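Local coordinates for protein polyprenyl synthetase (Zymomonas mobilis subsp. mobilis, PDB 4KKM) that probably makes farnesyl or longer prenyl diphosphates as a metal-dependent trans-prenyltransferase of the FPP/GGPP synthase family, at residues I100-Y103 and S104-D108; E32-A35 and Q36-R40; F194-P197 and T198-R201; G270-F274 and L275-G279. One frame throughout, in Å; residues are numbered along the deposited sequence.

Interaction 1: residues I100-Y103 and S104-D108; sequences IHVY and SLIHD. With CA (calcium ion), chain D.
With chi1 of His101 at 175°, the imidazole hangs beside its own carbonyl carbon, and Leu105, one turn on, reaches it with CD1. That methyl stands over a ring face, 4.1 Å from the ring centroid, a CH-pi contact. Ser104 holds OG between its backbone N and carbonyl carbon (chi1 79°), which turns the hydroxyl back to His101 O at 2.6 Å. The same carbonyl also accepts Leu105 N, so two donors grip it. A water at the edge of the imidazole, in its plane, bridges the pair, 2.8 Å from His101 ND1 and 2.9 Å from Ser104 OG, donating to the latter. All this lies on helix 87-109, whose C-terminal end carries Asp108, an aspartate of the metal site in this largely helical prenyl synthase fold; Asp108 OD1 binds the calcium ion at 2.4 Å, alongside Asp114. On another side of the helix, Tyr103 and His107 form a T-shaped pair: the phenol edge points at the imidazole face, with the planes at 88° and the centroids 5.3 Å apart. The imidazole is held at both nitrogens, since His107 NE2 hydrogen-bonds Val135 O and His107 ND1 hydrogen-bonds Asp139 OD2 of the second subunit.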
ATOM      1  N   ILE B 100      -1.043  -2.389   8.198  1.00 21.73           N
ATOM      2  CA  ILE B 100      -2.253  -1.926   7.524  1.00 18.72           C
ATOM      3  C   ILE B 100      -3.200  -1.239   8.505  1.00 21.59           C
ATOM      4  O   ILE B 100      -3.748  -0.173   8.219  1.00 22.42           O
ATOM      5  CB  ILE B 100      -2.972  -3.090   6.837  1.00 20.28           C
ATOM      6  CG1 ILE B 100      -2.054  -3.736   5.791  1.00 20.55           C
ATOM      7  CG2 ILE B 100      -4.318  -2.634   6.248  1.00 20.82           C
ATOM      8  CD1 ILE B 100      -1.563  -2.781   4.706  1.00 24.35           C
ATOM      9  N   HIS B 101      -3.384  -1.849   9.671  1.00 21.52           N
ATOM     10  CA  HIS B 101      -4.257  -1.274  10.688  1.00 20.23           C
ATOM     11  C   HIS B 101      -3.739   0.092  11.139  1.00 26.07           C
ATOM     12  O   HIS B 101      -4.490   1.067  11.194  1.00 23.13           O
ATOM     13  CB  HIS B 101      -4.368  -2.223  11.884  1.00 23.89           C
ATOM     14  CG  HIS B 101      -5.151  -1.665  13.030  1.00 25.59           C
ATOM     15  ND1 HIS B 101      -6.466  -1.267  12.919  1.00 24.17           N
ATOM     16  CD2 HIS B 101      -4.804  -1.440  14.325  1.00 23.31           C
ATOM     17  CE1 HIS B 101      -6.896  -0.823  14.086  1.00 28.78           C
ATOM     18  NE2 HIS B 101      -5.902  -0.919  14.955  1.00 28.69           N
ATOM     19  N   VAL B 102      -2.450   0.160  11.454  1.00 22.94           N
ATOM     20  CA  VAL B 102      -1.864   1.398  11.956  1.00 20.22           C
ATOM     21  C   VAL B 102      -1.907   2.501  10.896  1.00 22.68           C
ATOM     22  O   VAL B 102      -2.297   3.628  11.193  1.00 25.62           O
ATOM     23  CB  VAL B 102      -0.430   1.181  12.475  1.00 22.07           C
ATOM     24  CG1 VAL B 102       0.295   2.521  12.678  1.00 23.18           C
ATOM     25  CG2 VAL B 102      -0.465   0.367  13.767  1.00 20.39           C
ATOM     26  N   TYR B 103      -1.531   2.181   9.658  1.00 20.20           N
ATOM     27  CA  TYR B 103      -1.593   3.198   8.605  1.00 23.33           C
ATOM     28  C   TYR B 103      -3.035   3.700   8.466  1.00 24.81           C
ATOM     29  O   TYR B 103      -3.267   4.891   8.261  1.00 23.57           O
ATOM     30  CB  TYR B 103      -1.004   2.708   7.256  1.00 21.06           C
ATOM     31  CG  TYR B 103      -2.038   2.547   6.139  1.00 24.09           C
ATOM     32  CD1 TYR B 103      -2.587   3.659   5.504  1.00 24.59           C
ATOM     33  CD2 TYR B 103      -2.455   1.284   5.718  1.00 21.42           C
ATOM     34  CE1 TYR B 103      -3.548   3.528   4.512  1.00 24.13           C
ATOM     35  CE2 TYR B 103      -3.417   1.139   4.703  1.00 19.97           C
ATOM     36  CZ  TYR B 103      -3.956   2.277   4.107  1.00 24.40           C
ATOM     37  OH  TYR B 103      -4.908   2.185   3.111  1.00 23.51           O
ATOM     38  N   SER B 104      -4.007   2.798   8.591  1.00 21.81           N
ATOM     39  CA  SER B 104      -5.403   3.191   8.418  1.00 24.81           C
ATOM     40  C   SER B 104      -5.847   4.193   9.478  1.00 23.34           C
ATOM     41  O   SER B 104      -6.626   5.100   9.194  1.00 28.89           O
ATOM     42  CB  SER B 104      -6.337   1.978   8.427  1.00 26.21           C
ATOM     43  OG  SER B 104      -6.588   1.524   9.749  1.00 26.97           O
ATOM     44  N   LEU B 105      -5.349   4.018  10.698  1.00 23.26           N
ATOM     45  CA  LEU B 105      -5.644   4.941  11.795  1.00 27.21           C
ATOM     46  C   LEU B 105      -4.992   6.297  11.548  1.00 26.26           C
ATOM     47  O   LEU B 105      -5.591   7.342  11.797  1.00 25.54           O
ATOM     48  CB  LEU B 105      -5.134   4.376  13.122  1.00 28.50           C
ATOM     49  CG  LEU B 105      -5.763   3.079  13.646  1.00 32.17           C
ATOM     50  CD1 LEU B 105      -5.012   2.624  14.887  1.00 31.73           C
ATOM     51  CD2 LEU B 105      -7.256   3.268  13.940  1.00 38.97           C
ATOM     52  N   ILE B 106      -3.757   6.275  11.056  1.00 23.41           N
ATOM     53  CA  ILE B 106      -3.054   7.522  10.756  1.00 26.25           C
ATOM     54  C   ILE B 106      -3.837   8.352   9.747  1.00 29.00           C
ATOM     55  O   ILE B 106      -4.073   9.548   9.946  1.00 28.70           O
ATOM     56  CB  ILE B 106      -1.651   7.270  10.173  1.00 23.06           C
ATOM     57  CG1 ILE B 106      -0.779   6.480  11.151  1.00 26.10           C
ATOM     58  CG2 ILE B 106      -0.976   8.602   9.813  1.00 28.78           C
ATOM     59  CD1 ILE B 106       0.604   6.175  10.572  1.00 26.78           C
ATOM     60  N   HIS B 107      -4.252   7.710   8.662  1.00 25.00           N
ATOM     61  CA  HIS B 107      -5.006   8.415   7.637  1.00 28.23           C
ATOM     62  C   HIS B 107      -6.420   8.786   8.103  1.00 34.67           C
ATOM     63  O   HIS B 107      -6.962   9.808   7.694  1.00 35.74           O
ATOM     64  CB  HIS B 107      -5.027   7.615   6.333  1.00 26.49           C
ATOM     65  CG  HIS B 107      -3.738   7.691   5.561  1.00 25.09           C
ATOM     66  ND1 HIS B 107      -3.608   7.184   4.286  1.00 24.18           N
ATOM     67  CD2 HIS B 107      -2.542   8.236   5.879  1.00 24.16           C
ATOM     68  CE1 HIS B 107      -2.373   7.403   3.856  1.00 28.39           C
ATOM     69  NE2 HIS B 107      -1.707   8.044   4.798  1.00 25.32           N
ATOM     70  N   ASP B 108      -7.004   7.969   8.975  1.00 34.20           N
ATOM     71  CA  ASP B 108      -8.353   8.241   9.476  1.00 34.30           C
ATOM     72  C   ASP B 108      -8.399   9.423  10.450  1.00 40.92           C
ATOM     73  O   ASP B 108      -9.401  10.127  10.533  1.00 47.11           O
ATOM     74  CB  ASP B 108      -8.944   6.995  10.140  1.00 28.63           C
ATOM     75  CG  ASP B 108     -10.418   7.153  10.475  1.00 43.11           C
ATOM     76  OD1 ASP B 108     -11.239   7.235   9.534  1.00 45.50           O
ATOM     77  OD2 ASP B 108     -10.752   7.194  11.679  1.00 47.75           O
TER
HETATM   78 CA    CA D 302     -13.554   7.813  10.057  1.00 69.93          CA
HETATM   79  O   HOH W   1      -8.054  -0.735  10.736  1.00 31.43           O

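Interaction 2: residues E32-A35 and Q36-R40; sequences EQVA and QDIDR
Ile38 lies along Val34 one helical turn further on, the two side chains side by side and pointing the same way. Traced outward, Ile38 CB first meets a backbone atom, Val34 O, at 3.4 Å. Its CG1 is set beside the backbone N by chi1 of -68°, and this branch therefore stays over the preceding turn: it comes within 3.2 Å of Val34 O and, at 4.0 Å, meets the methyl Val34 CG1. At the tip, CD1 leads away from Val34, which leaves CG1 to make the apolar contact between the two residues. Beneath it the helix is regular, with Ile38 N donating to Val34 O at 2.8 Å.

The polar side of the helix is built differently. Arg40 NH2 forms a salt bridge with Asp37 OD1 at 3.3 Å; the hydrogen bond is close to straight (171°), and the oxygen lies in the guanidinium plane but is itself approached from 60° above the carboxylate plane. Arg40 NH1 has a second acid, Glu88. Ala35 O takes Asp39 N and also a water, 2.6 Å away, which reaches Asp39 OD1 by a weak bond; the stronger partner of that carboxylate is Arg70, with Gly66 N as a further donor.

This is an i to i+4 contact within helix 24-45, and its apolar ridge faces helix 71-80, where both Val34 and Ile38 rest on Pro73, while Asp39 touches Ile65 in the loop joining helices 54-64 and 71-80.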
ATOM      1  N   GLU B  32      -0.061  -9.533  26.572  1.00 49.11           N
ATOM      2  CA  GLU B  32       1.103  -8.761  27.002  1.00 52.34           C
ATOM      3  C   GLU B  32       2.362  -9.195  26.255  1.00 48.32           C
ATOM      4  O   GLU B  32       3.213  -8.371  25.922  1.00 50.77           O
ATOM      5  CB  GLU B  32       1.304  -8.895  28.514  1.00 60.08           C
ATOM      6  CG  GLU B  32       0.132  -8.380  29.338  1.00 71.07           C
ATOM      7  CD  GLU B  32       0.297  -8.635  30.828  1.00 81.78           C
ATOM      8  OE1 GLU B  32       1.198  -9.413  31.206  1.00 86.48           O
ATOM      9  OE2 GLU B  32      -0.477  -8.057  31.621  1.00 84.73           O
ATOM     10  N   GLN B  33       2.474 -10.494  25.995  1.00 47.11           N
ATOM     11  CA  GLN B  33       3.609 -11.027  25.245  1.00 46.86           C
ATOM     12  C   GLN B  33       3.594 -10.569  23.790  1.00 41.94           C
ATOM     13  O   GLN B  33       4.614 -10.120  23.262  1.00 39.50           O
ATOM     14  CB  GLN B  33       3.623 -12.553  25.303  1.00 50.56           C
ATOM     15  CG  GLN B  33       4.543 -13.111  26.365  1.00 65.64           C
ATOM     16  CD  GLN B  33       4.072 -14.450  26.907  1.00 74.63           C
ATOM     17  OE1 GLN B  33       3.429 -15.236  26.204  1.00 76.59           O
ATOM     18  NE2 GLN B  33       4.385 -14.713  28.172  1.00 75.39           N
ATOM     19  N   VAL B  34       2.441 -10.705  23.144  1.00 40.63           N
ATOM     20  CA  VAL B  34       2.291 -10.275  21.755  1.00 37.28           C
ATOM     21  C   VAL B  34       2.591  -8.782  21.625  1.00 35.98           C
ATOM     22  O   VAL B  34       3.280  -8.354  20.695  1.00 34.52           O
ATOM     23  CB  VAL B  34       0.876 -10.588  21.223  1.00 38.41           C
ATOM     24  CG1 VAL B  34       0.649  -9.938  19.866  1.00 35.34           C
ATOM     25  CG2 VAL B  34       0.661 -12.098  21.135  1.00 43.14           C
ATOM     26  N   ALA B  35       2.094  -7.996  22.578  1.00 36.57           N
ATOM     27  CA  ALA B  35       2.351  -6.555  22.592  1.00 40.69           C
ATOM     28  C   ALA B  35       3.850  -6.247  22.631  1.00 40.94           C
ATOM     29  O   ALA B  35       4.342  -5.397  21.884  1.00 42.10           O
ATOM     30  CB  ALA B  35       1.634  -5.896  23.770  1.00 43.70           C
ATOM     31  N   GLN B  36       4.574  -6.953  23.492  1.00 44.09           N
ATOM     32  CA  GLN B  36       6.015  -6.745  23.613  1.00 44.43           C
ATOM     33  C   GLN B  36       6.746  -7.177  22.345  1.00 39.81           C
ATOM     34  O   GLN B  36       7.664  -6.501  21.886  1.00 38.89           O
ATOM     35  CB  GLN B  36       6.573  -7.501  24.820  1.00 49.99           C
ATOM     36  CG  GLN B  36       6.208  -6.888  26.165  1.00 60.16           C
ATOM     37  CD  GLN B  36       6.996  -7.497  27.311  1.00 73.24           C
ATOM     38  OE1 GLN B  36       7.893  -8.316  27.099  1.00 73.21           O
ATOM     39  NE2 GLN B  36       6.664  -7.101  28.535  1.00 81.02           N
ATOM     40  N   ASP B  37       6.330  -8.303  21.780  1.00 39.01           N
ATOM     41  CA  ASP B  37       6.957  -8.822  20.573  1.00 38.05           C
ATOM     42  C   ASP B  37       6.735  -7.901  19.373  1.00 35.12           C
ATOM     43  O   ASP B  37       7.651  -7.671  18.587  1.00 36.00           O
ATOM     44  CB  ASP B  37       6.439 -10.226  20.268  1.00 36.83           C
ATOM     45  CG  ASP B  37       7.031 -11.273  21.195  1.00 44.63           C
ATOM     46  OD1 ASP B  37       8.211 -11.116  21.582  1.00 44.20           O
ATOM     47  OD2 ASP B  37       6.322 -12.246  21.534  1.00 45.47           O
ATOM     48  N   ILE B  38       5.517  -7.386  19.240  1.00 32.12           N
ATOM     49  CA  ILE B  38       5.183  -6.506  18.122  1.00 30.75           C
ATOM     50  C   ILE B  38       5.958  -5.199  18.236  1.00 32.23           C
ATOM     51  O   ILE B  38       6.435  -4.679  17.233  1.00 31.92           O
ATOM     52  CB  ILE B  38       3.653  -6.267  18.007  1.00 29.24           C
ATOM     53  CG1 ILE B  38       2.959  -7.566  17.586  1.00 33.00           C
ATOM     54  CG2 ILE B  38       3.330  -5.152  16.993  1.00 25.94           C
ATOM     55  CD1 ILE B  38       3.422  -8.098  16.231  1.00 30.28           C
ATOM     56  N   ASP B  39       6.121  -4.688  19.460  1.00 33.36           N
ATOM     57  CA  ASP B  39       6.961  -3.499  19.674  1.00 36.52           C
ATOM     58  C   ASP B  39       8.420  -3.743  19.278  1.00 36.87           C
ATOM     59  O   ASP B  39       9.041  -2.905  18.612  1.00 31.77           O
ATOM     60  CB  ASP B  39       6.894  -3.007  21.126  1.00 38.07           C
ATOM     61  CG  ASP B  39       5.689  -2.118  21.391  1.00 39.81           C
ATOM     62  OD1 ASP B  39       4.994  -1.724  20.431  1.00 36.88           O
ATOM     63  OD2 ASP B  39       5.440  -1.797  22.569  1.00 42.49           O
ATOM     64  N   ARG B  40       8.963  -4.882  19.697  1.00 37.23           N
ATOM     65  CA  ARG B  40      10.315  -5.271  19.313  1.00 39.60           C
ATOM     66  C   ARG B  40      10.462  -5.355  17.797  1.00 33.87           C
ATOM     67  O   ARG B  40      11.431  -4.854  17.224  1.00 38.18           O
ATOM     68  CB  ARG B  40      10.695  -6.622  19.929  1.00 46.48           C
ATOM     69  CG  ARG B  40      11.885  -7.281  19.230  1.00 51.90           C
ATOM     70  CD  ARG B  40      12.303  -8.595  19.879  1.00 57.49           C
ATOM     71  NE  ARG B  40      11.241  -9.599  19.843  1.00 56.40           N
ATOM     72  CZ  ARG B  40      11.010 -10.414  18.819  1.00 55.31           C
ATOM     73  NH1 ARG B  40      11.765 -10.351  17.731  1.00 56.63           N
ATOM     74  NH2 ARG B  40      10.022 -11.294  18.882  1.00 51.17           N
TER
HETATM   75  O   HOH W   2       2.642  -3.498  21.346  1.00 41.55           O

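Interaction 3: residues F194-P197 and T198-R201; sequences FDLP and TITR
Asp195 and Thr198 meet at the N-cap of helix 196-206, the tight part of the contact. Asp195 OD1 accepts twice: from Thr198 OG1 at 2.6 Å, nearly along its C-O axis, and from Thr198 N at 3.1 Å, from 50° above the carboxylate plane. Chi1 of 58° holds the Asp195 carboxylate between its own backbone N and carbonyl carbon, turned back over the first helical turn. A valine at Thr198 would probably keep the backbone capping bond but leave Asp195 OD1 without its hydroxyl donor, and the carboxylate freer to swing. Apolar atoms close in as well: Thr198 CG2 approaches the Phe194 ring obliquely, 3.5 Å from CD2, and Ile199 CG2 lies 3.8 Å from Phe194 CB, a hydrophobic staple. Phe194 and Thr198 also pack on Pro52 of the second subunit, and Ile199 is buried against Phe274 and Leu277.

The other side is looser. Leu196 CD1 merely grazes Ile199 CD1 at 4.2 Å; Leu196, Pro197 and Arg201 are largely exposed, although Leu196 still touches Phe274.

Two residues past Thr198, a threonine hydroxyl turns to the backbone instead: Thr200 OG1, at 2.7 Å, and Thr200 N, at 3.0 Å, reach Leu196 O from opposite faces of the carbonyl plane.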
ATOM      1  N   PHE B 194     -28.429   5.137   6.205  1.00 28.40           N
ATOM      2  CA  PHE B 194     -28.207   3.835   5.592  1.00 27.55           C
ATOM      3  C   PHE B 194     -29.116   2.790   6.239  1.00 35.93           C
ATOM      4  O   PHE B 194     -29.650   3.019   7.322  1.00 33.51           O
ATOM      5  CB  PHE B 194     -26.738   3.428   5.703  1.00 26.98           C
ATOM      6  CG  PHE B 194     -25.826   4.196   4.790  1.00 32.83           C
ATOM      7  CD1 PHE B 194     -26.310   5.226   4.004  1.00 36.78           C
ATOM      8  CD2 PHE B 194     -24.485   3.863   4.699  1.00 35.58           C
ATOM      9  CE1 PHE B 194     -25.469   5.929   3.156  1.00 38.85           C
ATOM     10  CE2 PHE B 194     -23.643   4.553   3.849  1.00 35.84           C
ATOM     11  CZ  PHE B 194     -24.132   5.585   3.080  1.00 37.40           C
ATOM     12  N   ASP B 195     -29.309   1.661   5.560  1.00 30.03           N
ATOM     13  CA  ASP B 195     -30.141   0.587   6.088  1.00 30.40           C
ATOM     14  C   ASP B 195     -29.282  -0.532   6.656  1.00 28.13           C
ATOM     15  O   ASP B 195     -28.050  -0.475   6.598  1.00 28.95           O
ATOM     16  CB  ASP B 195     -31.080   0.033   5.007  1.00 34.71           C
ATOM     17  CG  ASP B 195     -30.331  -0.498   3.787  1.00 34.72           C
ATOM     18  OD1 ASP B 195     -29.110  -0.277   3.680  1.00 38.29           O
ATOM     19  OD2 ASP B 195     -30.969  -1.125   2.920  1.00 37.07           O
ATOM     20  N   LEU B 196     -29.936  -1.553   7.197  1.00 30.16           N
ATOM     21  CA  LEU B 196     -29.214  -2.680   7.793  1.00 34.93           C
ATOM     22  C   LEU B 196     -28.269  -3.422   6.824  1.00 27.53           C
ATOM     23  O   LEU B 196     -27.122  -3.685   7.173  1.00 29.43           O
ATOM     24  CB  LEU B 196     -30.181  -3.647   8.492  1.00 36.87           C
ATOM     25  CG  LEU B 196     -29.511  -4.737   9.332  1.00 37.45           C
ATOM     26  CD1 LEU B 196     -28.667  -4.108  10.439  1.00 35.33           C
ATOM     27  CD2 LEU B 196     -30.555  -5.691   9.913  1.00 38.20           C
ATOM     28  N   PRO B 197     -28.742  -3.768   5.608  1.00 34.35           N
ATOM     29  CA  PRO B 197     -27.817  -4.365   4.633  1.00 32.48           C
ATOM     30  C   PRO B 197     -26.560  -3.530   4.346  1.00 30.58           C
ATOM     31  O   PRO B 197     -25.476  -4.096   4.196  1.00 28.72           O
ATOM     32  CB  PRO B 197     -28.671  -4.460   3.364  1.00 37.49           C
ATOM     33  CG  PRO B 197     -30.054  -4.635   3.874  1.00 37.72           C
ATOM     34  CD  PRO B 197     -30.130  -3.770   5.102  1.00 39.24           C
ATOM     35  N   THR B 198     -26.696  -2.209   4.266  1.00 31.48           N
ATOM     36  CA  THR B 198     -25.557  -1.371   3.900  1.00 29.72           C
ATOM     37  C   THR B 198     -24.546  -1.229   5.041  1.00 29.54           C
ATOM     38  O   THR B 198     -23.336  -1.284   4.815  1.00 28.50           O
ATOM     39  CB  THR B 198     -26.008   0.026   3.386  1.00 25.13           C
ATOM     40  OG1 THR B 198     -26.898  -0.142   2.273  1.00 32.67           O
ATOM     41  CG2 THR B 198     -24.813   0.851   2.942  1.00 27.13           C
ATOM     42  N   ILE B 199     -25.023  -1.060   6.270  1.00 26.80           N
ATOM     43  CA  ILE B 199     -24.076  -0.929   7.372  1.00 23.07           C
ATOM     44  C   ILE B 199     -23.478  -2.289   7.716  1.00 25.78           C
ATOM     45  O   ILE B 199     -22.424  -2.372   8.342  1.00 30.73           O
ATOM     46  CB  ILE B 199     -24.685  -0.268   8.634  1.00 31.36           C
ATOM     47  CG1 ILE B 199     -25.717  -1.186   9.281  1.00 33.45           C
ATOM     48  CG2 ILE B 199     -25.287   1.114   8.299  1.00 36.82           C
ATOM     49  CD1 ILE B 199     -26.078  -0.783  10.703  1.00 38.17           C
ATOM     50  N   THR B 200     -24.150  -3.351   7.294  1.00 28.96           N
ATOM     51  CA  THR B 200     -23.588  -4.684   7.434  1.00 28.68           C
ATOM     52  C   THR B 200     -22.417  -4.831   6.466  1.00 30.23           C
ATOM     53  O   THR B 200     -21.346  -5.302   6.847  1.00 24.99           O
ATOM     54  CB  THR B 200     -24.646  -5.782   7.209  1.00 30.23           C
ATOM     55  OG1 THR B 200     -25.656  -5.680   8.223  1.00 27.02           O
ATOM     56  CG2 THR B 200     -24.008  -7.162   7.291  1.00 31.28           C
ATOM     57  N   ARG B 201     -22.614  -4.412   5.217  1.00 29.14           N
ATOM     58  CA  ARG B 201     -21.515  -4.429   4.255  1.00 29.75           C
ATOM     59  C   ARG B 201     -20.410  -3.502   4.722  1.00 26.87           C
ATOM     60  O   ARG B 201     -19.229  -3.810   4.574  1.00 26.17           O
ATOM     61  CB  ARG B 201     -21.966  -4.002   2.855  1.00 30.17           C
ATOM     62  CG  ARG B 201     -20.853  -4.139   1.807  1.00 32.27           C
ATOM     63  CD  ARG B 201     -21.179  -3.423   0.500  1.00 46.97           C
ATOM     64  NE  ARG B 201     -22.246  -4.070  -0.263  1.00 55.95           N
ATOM     65  CZ  ARG B 201     -22.072  -5.130  -1.047  1.00 60.44           C
ATOM     66  NH1 ARG B 201     -20.870  -5.682  -1.162  1.00 61.19           N
ATOM     67  NH2 ARG B 201     -23.100  -5.647  -1.709  1.00 61.10           N
TER

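Interaction 4: residues G270-F274 and L275-G279; sequences GKATF and LSLLG
A capping box opens the short helix 274-278, with Thr273 as its N-cap and Ser276 as its third helical residue. Two reciprocal bonds define it. Ser276 N donates to Thr273 OG1 at 3.0 Å, and Thr273 N donates to Ser276 OG at 2.7 Å, almost straight at 176°. Both hydroxyls lie between their own backbone N and carbonyl carbon (chi1 63° for Thr273, nearly the same for Ser276), and each side chain thereby turns to the other residue's amide. An alanine at Thr273 is likely to leave Ser276 N without its capping acceptor and to fray the first turn, although Ser276 OG could still hold the Thr273 amide.

Past the box the helix is carried by ordinary backbone bonds, from Leu277 N to Thr273 O at 3.0 Å and from Leu278 N to Phe274 O at 2.8 Å. Phe274 is the buried residue here. Its ring packs against Leu241 and Gln244 of helix 226-253 and against helix 196-206, where it meets Thr200, and its backbone N donates to Asp248. Before the cap, Lys271 turns away from the helix toward the metal region, where its NZ makes salt bridges with Asp184 and Glu188. At the other end Gly279 leaves the helix with positive phi, where a side chain would jam against the carbonyl of Leu278. On the side facing helix 196-206, Leu277 CD1 lies 4.1 Å from Ala272 CB, a hydrophobic staple across the cap.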
ATOM      1  N   GLY B 270     -25.582  11.489  13.496  1.00 67.92           N
ATOM      2  CA  GLY B 270     -26.869  10.832  13.367  1.00 67.86           C
ATOM      3  C   GLY B 270     -26.911   9.816  12.239  1.00 61.90           C
ATOM      4  O   GLY B 270     -27.965   9.559  11.658  1.00 62.91           O
ATOM      5  N   LYS B 271     -25.761   9.239  11.914  1.00 56.38           N
ATOM      6  CA  LYS B 271     -25.731   8.184  10.913  1.00 50.53           C
ATOM      7  C   LYS B 271     -26.254   6.895  11.531  1.00 44.82           C
ATOM      8  O   LYS B 271     -26.158   6.694  12.740  1.00 43.17           O
ATOM      9  CB  LYS B 271     -24.324   7.996  10.336  1.00 48.51           C
ATOM     10  CG  LYS B 271     -23.276   7.464  11.305  1.00 53.28           C
ATOM     11  CD  LYS B 271     -21.884   7.514  10.666  1.00 55.00           C
ATOM     12  CE  LYS B 271     -20.841   6.786  11.504  1.00 58.18           C
ATOM     13  NZ  LYS B 271     -19.475   6.891  10.906  1.00 56.80           N
ATOM     14  N   ALA B 272     -26.823   6.034  10.698  1.00 41.76           N
ATOM     15  CA  ALA B 272     -27.363   4.765  11.167  1.00 37.84           C
ATOM     16  C   ALA B 272     -26.275   3.868  11.750  1.00 34.92           C
ATOM     17  O   ALA B 272     -25.170   3.785  11.215  1.00 31.98           O
ATOM     18  CB  ALA B 272     -28.089   4.051  10.039  1.00 36.60           C
ATOM     19  N   THR B 273     -26.603   3.191  12.846  1.00 33.36           N
ATOM     20  CA  THR B 273     -25.707   2.212  13.450  1.00 35.00           C
ATOM     21  C   THR B 273     -26.501   0.946  13.733  1.00 33.25           C
ATOM     22  O   THR B 273     -27.722   0.930  13.595  1.00 33.91           O
ATOM     23  CB  THR B 273     -25.144   2.708  14.791  1.00 37.20           C
ATOM     24  OG1 THR B 273     -26.221   2.875  15.724  1.00 36.15           O
ATOM     25  CG2 THR B 273     -24.417   4.031  14.617  1.00 39.38           C
ATOM     26  N   PHE B 274     -25.814  -0.114  14.140  1.00 31.01           N
ATOM     27  CA  PHE B 274     -26.519  -1.329  14.528  1.00 31.08           C
ATOM     28  C   PHE B 274     -27.464  -1.059  15.696  1.00 33.34           C
ATOM     29  O   PHE B 274     -28.553  -1.632  15.775  1.00 32.95           O
ATOM     30  CB  PHE B 274     -25.537  -2.456  14.849  1.00 29.89           C
ATOM     31  CG  PHE B 274     -24.854  -3.008  13.636  1.00 30.31           C
ATOM     32  CD1 PHE B 274     -25.551  -3.813  12.747  1.00 32.30           C
ATOM     33  CD2 PHE B 274     -23.524  -2.718  13.375  1.00 28.41           C
ATOM     34  CE1 PHE B 274     -24.937  -4.314  11.613  1.00 30.67           C
ATOM     35  CE2 PHE B 274     -22.903  -3.224  12.247  1.00 28.52           C
ATOM     36  CZ  PHE B 274     -23.613  -4.024  11.365  1.00 32.05           C
ATOM     37  N   LEU B 275     -27.058  -0.155  16.582  1.00 33.39           N
ATOM     38  CA  LEU B 275     -27.878   0.179  17.738  1.00 37.28           C
ATOM     39  C   LEU B 275     -29.134   0.936  17.326  1.00 41.20           C
ATOM     40  O   LEU B 275     -30.233   0.610  17.771  1.00 43.26           O
ATOM     41  CB  LEU B 275     -27.085   1.005  18.751  1.00 41.00           C
ATOM     42  CG  LEU B 275     -27.945   1.546  19.897  1.00 47.88           C
ATOM     43  CD1 LEU B 275     -28.484   0.404  20.752  1.00 43.97           C
ATOM     44  CD2 LEU B 275     -27.165   2.531  20.734  1.00 49.73           C
ATOM     45  N   SER B 276     -28.969   1.945  16.474  1.00 42.31           N
ATOM     46  CA  SER B 276     -30.102   2.754  16.038  1.00 45.12           C
ATOM     47  C   SER B 276     -31.106   1.914  15.259  1.00 47.89           C
ATOM     48  O   SER B 276     -32.313   2.102  15.391  1.00 48.30           O
ATOM     49  CB  SER B 276     -29.650   3.954  15.197  1.00 43.91           C
ATOM     50  OG  SER B 276     -29.046   3.544  13.981  1.00 43.17           O
ATOM     51  N   LEU B 277     -30.598   0.988  14.453  1.00 42.07           N
ATOM     52  CA  LEU B 277     -31.449   0.161  13.601  1.00 41.81           C
ATOM     53  C   LEU B 277     -32.091  -1.015  14.334  1.00 45.31           C
ATOM     54  O   LEU B 277     -33.288  -1.249  14.196  1.00 50.37           O
ATOM     55  CB  LEU B 277     -30.673  -0.341  12.382  1.00 35.49           C
ATOM     56  CG  LEU B 277     -30.248   0.763  11.406  1.00 32.21           C
ATOM     57  CD1 LEU B 277     -29.439   0.182  10.254  1.00 35.01           C
ATOM     58  CD2 LEU B 277     -31.457   1.512  10.886  1.00 38.16           C
ATOM     59  N   LEU B 278     -31.302  -1.751  15.110  1.00 38.35           N
ATOM     60  CA  LEU B 278     -31.807  -2.947  15.788  1.00 38.31           C
ATOM     61  C   LEU B 278     -32.523  -2.635  17.101  1.00 43.85           C
ATOM     62  O   LEU B 278     -33.395  -3.388  17.541  1.00 43.24           O
ATOM     63  CB  LEU B 278     -30.666  -3.928  16.066  1.00 39.21           C
ATOM     64  CG  LEU B 278     -29.857  -4.490  14.894  1.00 41.14           C
ATOM     65  CD1 LEU B 278     -28.712  -5.351  15.413  1.00 40.73           C
ATOM     66  CD2 LEU B 278     -30.732  -5.281  13.933  1.00 39.90           C
ATOM     67  N   GLY B 279     -32.140  -1.535  17.735  1.00 46.21           N
ATOM     68  CA  GLY B 279     -32.639  -1.224  19.061  1.00 46.86           C
ATOM     69  C   GLY B 279     -31.754  -1.893  20.096  1.00 42.53           C
ATOM     70  O   GLY B 279     -31.055  -2.859  19.787  1.00 37.09           O
TER

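Interactions 3 and 4 form one unit, with centres about 10 Å apart: Ile199 CD1 reaches Leu277 CD1 at 3.5 Å, and Phe194 O lies 3.3 Å from Ala272 CB, so two capped helix starts pack together. Interaction 1 supplies the metal ligand Asp108, and interaction 4 approaches the site from across it, the Lys271 side chain lying about 6 Å from the calcium ion. The centres of interactions 1 and 4 are nevertheless about 25 Å apart. Interaction 2 is remote from the calcium site, about 36 Å centre to centre from both 3 and 4, beyond the chain's middle. Interactions 1 and 3 both touch the second subunit.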